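Local structure of DNA photolyase (Agrobacterium tumefaciens, 4U63) at residues R91-S96 / K195-S200; Q149-P154 / S270-W275; E315-D320 / D379-E384; G340-P345 / L475-H480. The protein repairs cyclobutane pyrimidine dimers in ultraviolet-damaged DNA, probably by light-driven electron transfer from its FAD, with a methenyltetrahydrofolate as antenna chromophore. All coordinates share one frame; numbering follows the deposited sequence.

Contact 1 (R91-S96 / K195-S200); sequences RLVLAS and KVWPKS. With SO4 (sulfate ion), chain H.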
loop_
_atom_site.group_PDB
_atom_site.type_symbol
_atom_site.label_atom_id
_atom_site.label_comp_id
_atom_site.label_asym_id
_atom_site.label_seq_id
_atom_site.Cartn_x
_atom_site.Cartn_y
_atom_site.Cartn_z
ATOM N N ARG A 91 5.142 14.025 23.071
ATOM C CA ARG A 91 5.287 12.584 23.241
ATOM C C ARG A 91 4.186 11.939 22.444
ATOM O O ARG A 91 3.241 12.615 22.032
ATOM C CB ARG A 91 5.093 12.165 24.688
ATOM C CG ARG A 91 6.124 12.665 25.673
ATOM C CD ARG A 91 5.913 11.945 26.989
ATOM N NE ARG A 91 6.719 12.491 28.065
ATOM C CZ ARG A 91 6.694 12.048 29.319
ATOM N NH1 ARG A 91 5.896 11.038 29.667
ATOM N NH2 ARG A 91 7.468 12.618 30.230
ATOM N N LEU A 92 4.302 10.630 22.245
ATOM C CA LEU A 92 3.231 9.838 21.668
ATOM C C LEU A 92 2.693 8.875 22.723
ATOM O O LEU A 92 3.399 7.983 23.169
ATOM C CB LEU A 92 3.714 9.059 20.444
ATOM C CG LEU A 92 2.666 8.216 19.708
ATOM C CD1 LEU A 92 1.550 9.073 19.108
ATOM C CD2 LEU A 92 3.320 7.400 18.609
ATOM N N VAL A 93 1.445 9.076 23.118
ATOM C CA VAL A 93 0.757 8.151 24.021
ATOM C C VAL A 93 0.300 6.927 23.223
ATOM O O VAL A 93 -0.355 7.055 22.186
ATOM C CB VAL A 93 -0.467 8.803 24.690
ATOM C CG1 VAL A 93 -1.198 7.803 25.584
ATOM C CG2 VAL A 93 -0.055 10.019 25.506
ATOM N N LEU A 94 0.645 5.743 23.718
ATOM C CA LEU A 94 0.210 4.493 23.117
ATOM C C LEU A 94 -0.859 3.868 23.992
ATOM O O LEU A 94 -0.721 3.826 25.208
ATOM C CB LEU A 94 1.385 3.535 22.976
ATOM C CG LEU A 94 2.551 4.000 22.101
ATOM C CD1 LEU A 94 3.567 2.873 22.013
ATOM C CD2 LEU A 94 2.108 4.436 20.705
ATOM N N ALA A 95 -1.917 3.381 23.363
ATOM C CA ALA A 95 -3.030 2.762 24.074
ATOM C C ALA A 95 -3.665 1.667 23.226
ATOM O O ALA A 95 -3.663 1.747 22.000
ATOM C CB ALA A 95 -4.058 3.815 24.434
ATOM N N SER A 96 -4.199 0.641 23.886
ATOM C CA SER A 96 -4.835 -0.474 23.191
ATOM C C SER A 96 -6.249 -0.675 23.701
ATOM O O SER A 96 -6.488 -0.629 24.905
ATOM C CB SER A 96 -4.046 -1.767 23.405
ATOM O OG SER A 96 -2.695 -1.600 23.039
ATOM N N LYS A 195 1.544 19.553 31.668
ATOM C CA LYS A 195 2.451 19.463 32.812
ATOM C C LYS A 195 2.657 17.998 33.212
ATOM O O LYS A 195 3.776 17.593 33.545
ATOM C CB LYS A 195 1.911 20.266 33.999
ATOM C CG LYS A 195 2.843 20.291 35.205
ATOM C CD LYS A 195 2.190 20.936 36.421
ATOM C CE LYS A 195 2.931 20.589 37.707
ATOM N NZ LYS A 195 2.703 19.179 38.144
ATOM N N VAL A 196 1.572 17.223 33.174
ATOM C CA VAL A 196 1.593 15.792 33.477
ATOM C C VAL A 196 1.089 15.017 32.253
ATOM O O VAL A 196 -0.003 15.283 31.762
ATOM C CB VAL A 196 0.703 15.470 34.701
ATOM C CG1 VAL A 196 0.737 13.979 35.029
ATOM C CG2 VAL A 196 1.138 16.284 35.913
ATOM N N TRP A 197 1.884 14.067 31.764
ATOM C CA TRP A 197 1.488 13.236 30.616
ATOM C C TRP A 197 0.628 12.053 31.069
ATOM O O TRP A 197 0.926 11.438 32.089
ATOM C CB TRP A 197 2.713 12.704 29.862
ATOM C CG TRP A 197 3.284 13.686 28.909
ATOM C CD1 TRP A 197 4.351 14.509 29.118
ATOM C CD2 TRP A 197 2.816 13.960 27.591
ATOM N NE1 TRP A 197 4.576 15.281 28.004
ATOM C CE2 TRP A 197 3.648 14.962 27.050
ATOM C CE3 TRP A 197 1.776 13.452 26.809
ATOM C CZ2 TRP A 197 3.469 15.469 25.762
ATOM C CZ3 TRP A 197 1.594 13.955 25.530
ATOM C CH2 TRP A 197 2.436 14.956 25.019
ATOM N N PRO A 198 -0.445 11.729 30.314
ATOM C CA PRO A 198 -1.135 10.469 30.585
ATOM C C PRO A 198 -0.189 9.294 30.399
ATOM O O PRO A 198 0.762 9.383 29.618
ATOM C CB PRO A 198 -2.246 10.432 29.524
ATOM C CG PRO A 198 -2.466 11.853 29.165
ATOM C CD PRO A 198 -1.113 12.493 29.247
ATOM N N LYS A 199 -0.449 8.205 31.111
ATOM C CA LYS A 199 0.400 7.024 31.019
ATOM C C LYS A 199 0.290 6.391 29.638
ATOM O O LYS A 199 -0.754 6.458 28.987
ATOM C CB LYS A 199 0.058 6.013 32.125
ATOM C CG LYS A 199 0.331 6.540 33.534
ATOM C CD LYS A 199 1.820 6.766 33.807
ATOM C CE LYS A 199 2.049 7.821 34.882
ATOM N NZ LYS A 199 1.276 7.553 36.125
ATOM N N SER A 200 1.391 5.796 29.196
ATOM C CA SER A 200 1.482 5.192 27.867
ATOM C C SER A 200 1.910 3.740 27.961
ATOM O O SER A 200 2.697 3.376 28.835
ATOM C CB SER A 200 2.507 5.948 27.026
ATOM O OG SER A 200 2.653 5.363 25.742
HETATM S S SO4 H . 7.071 10.683 33.363
HETATM O O1 SO4 H . 7.831 11.947 33.449
HETATM O O2 SO4 H . 6.952 10.095 34.712
HETATM O O3 SO4 H . 5.724 10.950 32.814
HETATM O O4 SO4 H . 7.788 9.737 32.483
HETATM O O HOH W 1 3.433 9.462 28.593
HETATM O O HOH W 2 -2.361 4.274 27.472
#
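Arg91 CG stands anti to the carbonyl carbon (chi1 -65°) and the chain is extended from CG to NE, which carries the arginine obliquely across one face of the Trp197 indole. CD sits almost on the normal of the five-membered ring, a CH-pi contact 3.5 Å from CD to the ring centroid, and beyond it the guanidinium lies flat on the indole with the planes 11° apart. An arginine suits this place because its methylenes and its planar cation can both lie against an aromatic face while the nitrogens keep bonding in their own plane. NH1 donates to O3 of a sulfate, probably from the crystallisation liquor, at 3.2 Å, and NH2 makes a weak bond to O1 of the same ion. A water accepts from Arg91 NH1 and donates to Pro198 O.

Farther along, a chi1 of 178° swings OG of Ser200 away from its own N, where it accepts the N-H of Leu94 in a fairly straight bond of 2.9 Å from N to OG. Val93 lies between these polar ends, its CG2 4.1 Å from Trp197 CE3 and its CG1 against Lys199 O. Strand 93-96 is an outermost strand of the parallel five-stranded sheet, paired with strand 53-59; the loop 195-200 runs beside it, with Pro198 resting on helix 99-110 and Trp197 touching Pro55 of the neighbouring strand.

Contact 2 (Q149-P154 / S270-W275); sequences QLLHEP and SPAAVW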
loop_
_atom_site.group_PDB
_atom_site.type_symbol
_atom_site.label_atom_id
_atom_site.label_comp_id
_atom_site.label_asym_id
_atom_site.label_seq_id
_atom_site.Cartn_x
_atom_site.Cartn_y
_atom_site.Cartn_z
ATOM N N GLN A 149 -5.178 12.462 3.194
ATOM C CA GLN A 149 -4.855 11.130 2.695
ATOM C C GLN A 149 -4.956 11.050 1.167
ATOM O O GLN A 149 -4.166 10.348 0.531
ATOM C CB GLN A 149 -5.771 10.073 3.325
ATOM C CG GLN A 149 -5.439 8.641 2.898
ATOM C CD GLN A 149 -6.415 7.618 3.437
ATOM O OE1 GLN A 149 -7.481 7.958 3.887
ATOM N NE2 GLN A 149 -6.040 6.348 3.375
ATOM N N LEU A 150 -5.938 11.762 0.600
ATOM C CA LEU A 150 -6.202 11.764 -0.829
ATOM C C LEU A 150 -6.210 13.173 -1.419
ATOM O O LEU A 150 -6.582 14.142 -0.762
ATOM C CB LEU A 150 -7.579 11.128 -1.095
ATOM C CG LEU A 150 -7.802 9.685 -0.631
ATOM C CD1 LEU A 150 -9.244 9.264 -0.859
ATOM C CD2 LEU A 150 -6.853 8.733 -1.338
ATOM N N LEU A 151 -5.821 13.260 -2.678
ATOM C CA LEU A 151 -5.921 14.487 -3.467
ATOM C C LEU A 151 -7.359 14.885 -3.747
ATOM O O LEU A 151 -7.656 16.078 -3.878
ATOM C CB LEU A 151 -5.203 14.308 -4.804
ATOM C CG LEU A 151 -3.697 14.065 -4.753
ATOM C CD1 LEU A 151 -3.176 13.757 -6.144
ATOM C CD2 LEU A 151 -3.001 15.271 -4.161
ATOM N N HIS A 152 -8.249 13.903 -3.848
ATOM C CA HIS A 152 -9.671 14.178 -4.156
ATOM C C HIS A 152 -10.552 13.690 -3.021
ATOM O O HIS A 152 -10.107 12.931 -2.159
ATOM C CB HIS A 152 -10.069 13.538 -5.500
ATOM C CG HIS A 152 -10.587 12.137 -5.388
ATOM N ND1 HIS A 152 -9.772 11.065 -5.113
ATOM C CD2 HIS A 152 -11.839 11.631 -5.521
ATOM C CE1 HIS A 152 -10.491 9.960 -5.071
ATOM N NE2 HIS A 152 -11.747 10.275 -5.317
ATOM N N GLU A 153 -11.806 14.134 -3.039
ATOM C CA GLU A 153 -12.800 13.744 -2.057
ATOM C C GLU A 153 -13.722 12.735 -2.738
ATOM O O GLU A 153 -14.511 13.121 -3.578
ATOM C CB GLU A 153 -13.580 14.973 -1.568
ATOM C CG GLU A 153 -12.907 15.746 -0.432
ATOM C CD GLU A 153 -13.020 15.056 0.939
ATOM O OE1 GLU A 153 -14.089 14.498 1.264
ATOM O OE2 GLU A 153 -12.046 15.080 1.711
ATOM N N PRO A 154 -13.588 11.429 -2.401
ATOM C CA PRO A 154 -14.376 10.450 -3.165
ATOM C C PRO A 154 -15.884 10.610 -3.056
ATOM O O PRO A 154 -16.580 10.248 -3.987
ATOM C CB PRO A 154 -13.944 9.087 -2.596
ATOM C CG PRO A 154 -13.152 9.367 -1.381
ATOM C CD PRO A 154 -12.648 10.769 -1.465
ATOM N N SER A 270 2.147 12.874 2.396
ATOM C CA SER A 270 0.872 13.110 1.721
ATOM C C SER A 270 1.025 13.064 0.198
ATOM O O SER A 270 2.082 13.406 -0.321
ATOM C CB SER A 270 0.313 14.469 2.118
ATOM O OG SER A 270 1.000 15.532 1.482
ATOM N N PRO A 271 -0.041 12.669 -0.530
ATOM C CA PRO A 271 0.072 12.701 -1.986
ATOM C C PRO A 271 0.239 14.140 -2.514
ATOM O O PRO A 271 0.842 14.325 -3.561
ATOM C CB PRO A 271 -1.247 12.062 -2.453
ATOM C CG PRO A 271 -2.186 12.296 -1.312
ATOM C CD PRO A 271 -1.328 12.091 -0.106
ATOM N N ALA A 272 -0.267 15.142 -1.787
ATOM C CA ALA A 272 -0.071 16.543 -2.206
ATOM C C ALA A 272 1.399 16.925 -2.151
ATOM O O ALA A 272 1.864 17.636 -3.024
ATOM C CB ALA A 272 -0.892 17.503 -1.360
ATOM N N ALA A 273 2.117 16.450 -1.129
ATOM C CA ALA A 273 3.566 16.712 -1.024
ATOM C C ALA A 273 4.323 16.064 -2.183
ATOM O O ALA A 273 5.191 16.682 -2.786
ATOM C CB ALA A 273 4.114 16.218 0.305
ATOM N N VAL A 274 3.971 14.821 -2.495
ATOM C CA VAL A 274 4.567 14.113 -3.635
ATOM C C VAL A 274 4.294 14.872 -4.948
ATOM O O VAL A 274 5.208 15.127 -5.732
ATOM C CB VAL A 274 4.057 12.663 -3.734
ATOM C CG1 VAL A 274 4.622 11.969 -4.968
ATOM C CG2 VAL A 274 4.411 11.882 -2.480
ATOM N N TRP A 275 3.042 15.244 -5.170
ATOM C CA TRP A 275 2.665 16.007 -6.378
ATOM C C TRP A 275 3.429 17.331 -6.490
ATOM O O TRP A 275 4.010 17.655 -7.550
ATOM C CB TRP A 275 1.147 16.263 -6.386
ATOM C CG TRP A 275 0.636 16.861 -7.672
ATOM C CD1 TRP A 275 0.821 18.145 -8.121
ATOM C CD2 TRP A 275 -0.141 16.199 -8.672
ATOM N NE1 TRP A 275 0.213 18.315 -9.334
ATOM C CE2 TRP A 275 -0.390 17.141 -9.698
ATOM C CE3 TRP A 275 -0.657 14.900 -8.801
ATOM C CZ2 TRP A 275 -1.126 16.825 -10.841
ATOM C CZ3 TRP A 275 -1.397 14.585 -9.941
ATOM C CH2 TRP A 275 -1.625 15.553 -10.946
#
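Leu151 reaches from its loop to the start of helix 271-276. CB leads off with CG anti to the carbonyl carbon (chi1 -63°), which brings the branch point to the pyrrolidine of Pro271, where Leu151 CG lies 3.9 Å from Pro271 CB. From there the two methyls part. CD2 settles on the helix backbone, 3.6 Å from Ala272 N, and touches the small Ala272 CB as well; CD1 goes to the indole of Trp275, 3.8 Å from CE3, the two side chains crossing at about a right angle. A branched aliphatic tip is well suited to touching three residues on one side of the helix start.

Pro271 also packs against the loop backbone, its CG 3.3 Å from Gln149 O, and proline fits the first turn, where a backbone N-H would have no acceptor within the helix. Just before it, Ser270 is the N-cap: its OG accepts from Ala273 N at 3.0 Å and also bonds to Asp39. The loop 149-154 follows strand 142-146 and is tied to helix 287-309 by Arg300 on Gln149 O and Glu301 on Leu151 N, so the contact lies where the sheet domain meets the FAD-binding helices.

Contact 3 (E315-D320 / D379-E384); sequences EKNWND and DWRKGE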
loop_
_atom_site.group_PDB
_atom_site.type_symbol
_atom_site.label_atom_id
_atom_site.label_comp_id
_atom_site.label_asym_id
_atom_site.label_seq_id
_atom_site.Cartn_x
_atom_site.Cartn_y
_atom_site.Cartn_z
ATOM N N GLU A 315 -13.903 -8.360 -1.148
ATOM C CA GLU A 315 -14.598 -9.637 -0.877
ATOM C C GLU A 315 -15.638 -10.084 -1.918
ATOM O O GLU A 315 -15.878 -11.286 -2.051
ATOM C CB GLU A 315 -15.257 -9.579 0.506
ATOM C CG GLU A 315 -16.101 -10.801 0.850
ATOM C CD GLU A 315 -15.361 -12.115 0.664
ATOM O OE1 GLU A 315 -14.183 -12.219 1.077
ATOM O OE2 GLU A 315 -15.969 -13.052 0.105
ATOM N N LYS A 316 -16.260 -9.150 -2.640
ATOM C CA LYS A 316 -17.260 -9.505 -3.661
ATOM C C LYS A 316 -16.810 -9.064 -5.043
ATOM O O LYS A 316 -16.173 -8.021 -5.186
ATOM C CB LYS A 316 -18.614 -8.867 -3.342
ATOM C CG LYS A 316 -19.278 -9.391 -2.078
ATOM C CD LYS A 316 -20.752 -9.007 -2.065
ATOM C CE LYS A 316 -21.462 -9.520 -0.825
ATOM N NZ LYS A 316 -22.814 -8.910 -0.682
ATOM N N ASN A 317 -17.142 -9.858 -6.060
ATOM C CA ASN A 317 -16.811 -9.499 -7.432
ATOM C C ASN A 317 -17.509 -8.196 -7.811
ATOM O O ASN A 317 -18.718 -8.033 -7.583
ATOM C CB ASN A 317 -17.230 -10.584 -8.424
ATOM C CG ASN A 317 -16.509 -11.906 -8.200
ATOM O OD1 ASN A 317 -15.287 -11.943 -8.131
ATOM N ND2 ASN A 317 -17.257 -12.981 -8.087
ATOM N N TRP A 318 -16.757 -7.271 -8.393
ATOM C CA TRP A 318 -17.365 -6.060 -8.960
ATOM C C TRP A 318 -18.405 -6.441 -10.034
ATOM O O TRP A 318 -19.500 -5.865 -10.094
ATOM C CB TRP A 318 -16.282 -5.148 -9.534
ATOM C CG TRP A 318 -16.785 -3.904 -10.186
ATOM C CD1 TRP A 318 -17.384 -3.797 -11.412
ATOM C CD2 TRP A 318 -16.705 -2.584 -9.663
ATOM N NE1 TRP A 318 -17.701 -2.487 -11.674
ATOM C CE2 TRP A 318 -17.298 -1.719 -10.616
ATOM C CE3 TRP A 318 -16.210 -2.042 -8.473
ATOM C CZ2 TRP A 318 -17.395 -0.338 -10.418
ATOM C CZ3 TRP A 318 -16.307 -0.656 -8.272
ATOM C CH2 TRP A 318 -16.899 0.176 -9.244
ATOM N N ASN A 319 -18.046 -7.414 -10.873
ATOM C CA ASN A 319 -18.933 -7.960 -11.881
ATOM C C ASN A 319 -19.489 -9.262 -11.336
ATOM O O ASN A 319 -18.765 -10.263 -11.246
ATOM C CB ASN A 319 -18.151 -8.182 -13.173
ATOM C CG ASN A 319 -19.023 -8.612 -14.338
ATOM O OD1 ASN A 319 -20.110 -9.188 -14.166
ATOM N ND2 ASN A 319 -18.540 -8.349 -15.550
ATOM N N ASP A 320 -20.770 -9.257 -10.965
ATOM C CA ASP A 320 -21.379 -10.439 -10.333
ATOM C C ASP A 320 -21.556 -11.638 -11.275
ATOM O O ASP A 320 -21.900 -12.719 -10.819
ATOM C CB ASP A 320 -22.703 -10.095 -9.616
ATOM C CG ASP A 320 -23.799 -9.602 -10.556
ATOM O OD1 ASP A 320 -23.629 -9.637 -11.792
ATOM O OD2 ASP A 320 -24.850 -9.177 -10.034
ATOM N N ASP A 379 -8.967 -18.827 -6.499
ATOM C CA ASP A 379 -9.727 -17.636 -6.098
ATOM C C ASP A 379 -8.817 -16.434 -5.827
ATOM O O ASP A 379 -7.915 -16.503 -4.994
ATOM C CB ASP A 379 -10.537 -17.990 -4.838
ATOM C CG ASP A 379 -11.547 -16.930 -4.445
ATOM O OD1 ASP A 379 -11.448 -15.767 -4.876
ATOM O OD2 ASP A 379 -12.460 -17.280 -3.675
ATOM N N TRP A 380 -9.055 -15.341 -6.544
ATOM C CA TRP A 380 -8.246 -14.120 -6.386
ATOM C C TRP A 380 -8.193 -13.603 -4.941
ATOM O O TRP A 380 -7.210 -12.989 -4.534
ATOM C CB TRP A 380 -8.724 -13.009 -7.326
ATOM C CG TRP A 380 -10.133 -12.535 -7.137
ATOM C CD1 TRP A 380 -11.234 -12.963 -7.816
ATOM C CD2 TRP A 380 -10.590 -11.513 -6.241
ATOM N NE1 TRP A 380 -12.347 -12.291 -7.393
ATOM C CE2 TRP A 380 -11.987 -11.397 -6.423
ATOM C CE3 TRP A 380 -9.961 -10.697 -5.292
ATOM C CZ2 TRP A 380 -12.765 -10.489 -5.703
ATOM C CZ3 TRP A 380 -10.740 -9.790 -4.572
ATOM C CH2 TRP A 380 -12.128 -9.697 -4.786
ATOM N N ARG A 381 -9.245 -13.884 -4.166
ATOM C CA ARG A 381 -9.309 -13.468 -2.773
ATOM C C ARG A 381 -8.172 -14.105 -1.963
ATOM O O ARG A 381 -7.683 -13.503 -1.015
ATOM C CB ARG A 381 -10.658 -13.837 -2.162
ATOM C CG ARG A 381 -11.852 -13.128 -2.771
ATOM C CD ARG A 381 -13.122 -13.958 -2.498
ATOM N NE ARG A 381 -14.294 -13.432 -3.177
ATOM C CZ ARG A 381 -14.691 -13.727 -4.425
ATOM N NH1 ARG A 381 -14.015 -14.575 -5.224
ATOM N NH2 ARG A 381 -15.793 -13.152 -4.888
ATOM N N LYS A 382 -7.747 -15.311 -2.347
ATOM C CA LYS A 382 -6.625 -15.962 -1.661
ATOM C C LYS A 382 -5.317 -15.226 -1.935
ATOM O O LYS A 382 -4.504 -15.043 -1.032
ATOM C CB LYS A 382 -6.517 -17.429 -2.056
ATOM C CG LYS A 382 -7.665 -18.268 -1.503
ATOM C CD LYS A 382 -7.725 -19.644 -2.134
ATOM C CE LYS A 382 -6.561 -20.536 -1.736
ATOM N NZ LYS A 382 -6.543 -20.849 -0.282
ATOM N N GLY A 383 -5.118 -14.805 -3.179
ATOM C CA GLY A 383 -3.946 -13.997 -3.534
ATOM C C GLY A 383 -3.957 -12.642 -2.834
ATOM O O GLY A 383 -2.935 -12.177 -2.329
ATOM N N GLU A 384 -5.127 -12.008 -2.821
ATOM C CA GLU A 384 -5.325 -10.740 -2.124
ATOM C C GLU A 384 -4.918 -10.858 -0.648
ATOM O O GLU A 384 -4.195 -9.994 -0.116
ATOM C CB GLU A 384 -6.800 -10.307 -2.261
ATOM C CG GLU A 384 -7.088 -8.860 -1.878
ATOM C CD GLU A 384 -7.346 -8.626 -0.394
ATOM O OE1 GLU A 384 -7.611 -9.584 0.359
ATOM O OE2 GLU A 384 -7.291 -7.452 0.026
HETATM O O HOH W 3 -15.275 -15.196 -7.997
#
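Arg381 turns the edge of its guanidinium to the backbone of Glu315 and one face to the Trp380 ring, in a salt-bridge network at the N-terminus of helix 380-390 that rests chiefly on Asp379. NE gives a nearly straight bond to Glu315 O, 2.9 Å away; the oxygen lies in the guanidinium plane, although NE stands above the plane of the carbonyl. The Glu315 side chain crosses that of Arg381 at about a right angle, carboxylate and guanidinium planes 43° apart; its salt bridge to NE is long and belongs to one of two conformers.

Trp380 presents its edge to Asn317: NE1 donates to OD1, which lies in the indole plane, 3.1 Å from NE1, with amide and indole turned 53° apart. Asparagine suits the place because ND2 can donate while OD1 accepts: ND2 bonds to Asp323 and to a water that also accepts from Arg381 NH1. Trp380 rests on helix 398-407, its side chain about 9 Å from the bound FAD.

Asp379 is the N-cap, and one oxygen does double work. OD1 accepts the backbone N-H of Arg381 at 3.0 Å and, from the opposite face of its carboxylate plane, the side-chain NH1 of Arg381 at 2.9 Å.

Contact 4 (G340-P345 / L475-H480); sequences GMTGYP and LPIVDH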
loop_
_atom_site.group_PDB
_atom_site.type_symbol
_atom_site.label_atom_id
_atom_site.label_comp_id
_atom_site.label_asym_id
_atom_site.label_seq_id
_atom_site.Cartn_x
_atom_site.Cartn_y
_atom_site.Cartn_z
ATOM N N GLY A 340 7.015 -19.210 -4.359
ATOM C CA GLY A 340 7.768 -19.029 -5.579
ATOM C C GLY A 340 8.396 -20.327 -6.049
ATOM O O GLY A 340 9.591 -20.360 -6.377
ATOM N N MET A 341 7.597 -21.396 -6.067
ATOM C CA MET A 341 8.026 -22.703 -6.576
ATOM C C MET A 341 7.082 -23.208 -7.679
ATOM O O MET A 341 6.711 -24.381 -7.704
ATOM C CB MET A 341 8.097 -23.717 -5.429
ATOM C CG MET A 341 9.138 -23.383 -4.368
ATOM S SD MET A 341 10.839 -23.554 -4.948
ATOM C CE MET A 341 10.912 -25.312 -5.232
ATOM N N THR A 342 6.710 -22.312 -8.593
ATOM C CA THR A 342 5.830 -22.647 -9.700
ATOM C C THR A 342 6.569 -23.266 -10.888
ATOM O O THR A 342 5.946 -23.910 -11.728
ATOM C CB THR A 342 5.079 -21.407 -10.192
ATOM O OG1 THR A 342 6.004 -20.481 -10.791
ATOM C CG2 THR A 342 4.349 -20.729 -9.029
ATOM N N GLY A 343 7.884 -23.056 -10.968
ATOM C CA GLY A 343 8.680 -23.509 -12.116
ATOM C C GLY A 343 8.669 -22.525 -13.284
ATOM O O GLY A 343 9.265 -22.806 -14.329
ATOM N N TYR A 344 7.979 -21.390 -13.108
ATOM C CA TYR A 344 7.978 -20.273 -14.055
ATOM C C TYR A 344 8.852 -19.182 -13.439
ATOM O O TYR A 344 8.430 -18.511 -12.494
ATOM C CB TYR A 344 6.548 -19.764 -14.295
ATOM C CG TYR A 344 5.734 -20.706 -15.147
ATOM C CD1 TYR A 344 5.086 -21.811 -14.581
ATOM C CD2 TYR A 344 5.623 -20.513 -16.525
ATOM C CE1 TYR A 344 4.347 -22.690 -15.363
ATOM C CE2 TYR A 344 4.891 -21.386 -17.313
ATOM C CZ TYR A 344 4.253 -22.473 -16.732
ATOM O OH TYR A 344 3.527 -23.332 -17.528
ATOM N N PRO A 345 10.090 -19.013 -13.947
ATOM C CA PRO A 345 11.051 -18.128 -13.255
ATOM C C PRO A 345 10.577 -16.713 -12.925
ATOM O O PRO A 345 10.839 -16.240 -11.837
ATOM C CB PRO A 345 12.232 -18.106 -14.212
ATOM C CG PRO A 345 12.203 -19.475 -14.810
ATOM C CD PRO A 345 10.746 -19.742 -15.050
ATOM N N LEU A 475 10.191 -28.167 -11.945
ATOM C CA LEU A 475 9.551 -28.176 -13.258
ATOM C C LEU A 475 8.281 -27.358 -13.160
ATOM O O LEU A 475 7.768 -27.160 -12.054
ATOM C CB LEU A 475 9.194 -29.596 -13.695
ATOM C CG LEU A 475 10.342 -30.503 -14.117
ATOM C CD1 LEU A 475 9.848 -31.930 -14.249
ATOM C CD2 LEU A 475 10.940 -30.028 -15.427
ATOM N N PRO A 476 7.754 -26.884 -14.310
ATOM C CA PRO A 476 6.506 -26.127 -14.263
ATOM C C PRO A 476 5.424 -26.923 -13.581
ATOM O O PRO A 476 5.231 -28.098 -13.897
ATOM C CB PRO A 476 6.163 -25.912 -15.738
ATOM C CG PRO A 476 7.468 -25.951 -16.413
ATOM C CD PRO A 476 8.253 -27.004 -15.689
ATOM N N ILE A 477 4.724 -26.297 -12.638
ATOM C CA ILE A 477 3.658 -26.987 -11.897
ATOM C C ILE A 477 2.397 -27.181 -12.742
ATOM O O ILE A 477 1.546 -28.013 -12.405
ATOM C CB ILE A 477 3.347 -26.315 -10.535
ATOM C CG1 ILE A 477 2.811 -24.888 -10.695
ATOM C CG2 ILE A 477 4.596 -26.331 -9.661
ATOM C CD1 ILE A 477 2.235 -24.315 -9.414
ATOM N N VAL A 478 2.283 -26.418 -13.831
ATOM C CA VAL A 478 1.228 -26.639 -14.825
ATOM C C VAL A 478 1.818 -26.344 -16.221
ATOM O O VAL A 478 2.723 -25.511 -16.356
ATOM C CB VAL A 478 -0.019 -25.764 -14.528
ATOM C CG1 VAL A 478 0.277 -24.284 -14.762
ATOM C CG2 VAL A 478 -1.217 -26.234 -15.345
ATOM N N ASP A 479 1.316 -27.044 -17.240
ATOM C CA ASP A 479 1.673 -26.776 -18.631
ATOM C C ASP A 479 0.876 -25.558 -19.089
ATOM O O ASP A 479 -0.321 -25.478 -18.823
ATOM C CB ASP A 479 1.342 -27.986 -19.509
ATOM C CG ASP A 479 1.490 -27.700 -20.997
ATOM O OD1 ASP A 479 2.632 -27.628 -21.489
ATOM O OD2 ASP A 479 0.459 -27.566 -21.678
ATOM N N HIS A 480 1.535 -24.617 -19.767
ATOM C CA HIS A 480 0.869 -23.380 -20.211
ATOM C C HIS A 480 -0.373 -23.656 -21.054
ATOM O O HIS A 480 -1.442 -23.109 -20.776
ATOM C CB HIS A 480 1.821 -22.475 -21.002
ATOM C CG HIS A 480 1.122 -21.339 -21.688
ATOM N ND1 HIS A 480 0.607 -20.269 -21.000
ATOM C CD2 HIS A 480 0.841 -21.115 -22.991
ATOM C CE1 HIS A 480 0.040 -19.427 -21.844
ATOM N NE2 HIS A 480 0.168 -19.919 -23.061
HETATM O O HOH W 4 4.537 -24.757 -20.019
#
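Tyr344 OH donates to Val478 O at 2.6 Å, the oxygen lying at the edge of the phenol ring and close to its plane. The second direct bond joins the backbones, Ile477 N to Thr342 O at 2.8 Å; Pro476 CA adds a CA-H...O contact to that same oxygen. Pro476 CB meets Tyr344 CE1 at 3.7 Å. Where the two segments bring their CA atoms nearest, Gly343 CA lies 4.0 Å from Pro476 CA; glycine suits the place because its bare CA, at positive phi, also comes up against Leu475 O.

In the next shell a water donates to Tyr344 OH and accepts from His480 N. Thr342 OG1 accepts from Tyr344 N in an ST turn, and Asp348 holds that hydroxyl and Gly343 N.

Tyrosine suits its place because a largely buried ring carries one polar atom to a backbone carbonyl. The contact therefore depends on neutral hydrogen bonds, and joins the loops leading into helices 345-357 and 480-495 of the FAD-binding domain.

In the fold
Contacts 1 and 2 both involve the sheet domain: contact 1 lies on its outermost strand, 93-96, while contact 2 joins the loop after the other outermost strand, 142-146, to a helix near the FAD. Contacts 3 and 4 both belong to the FAD-binding domain. All four are partly buried. Contact 2 is nearest the middle of the chain and has no polar bond across it; contacts 1 and 4, about 52 Å apart between centres on opposite sides of the chain's centre, are peripheral, one using a cation stacked on an indole and the other neutral hydrogen bonds. Contact 3 is intermediate in distance from the chain's centre and the most ionic. Contacts 2, 3 and 4 all involve capped helix starts.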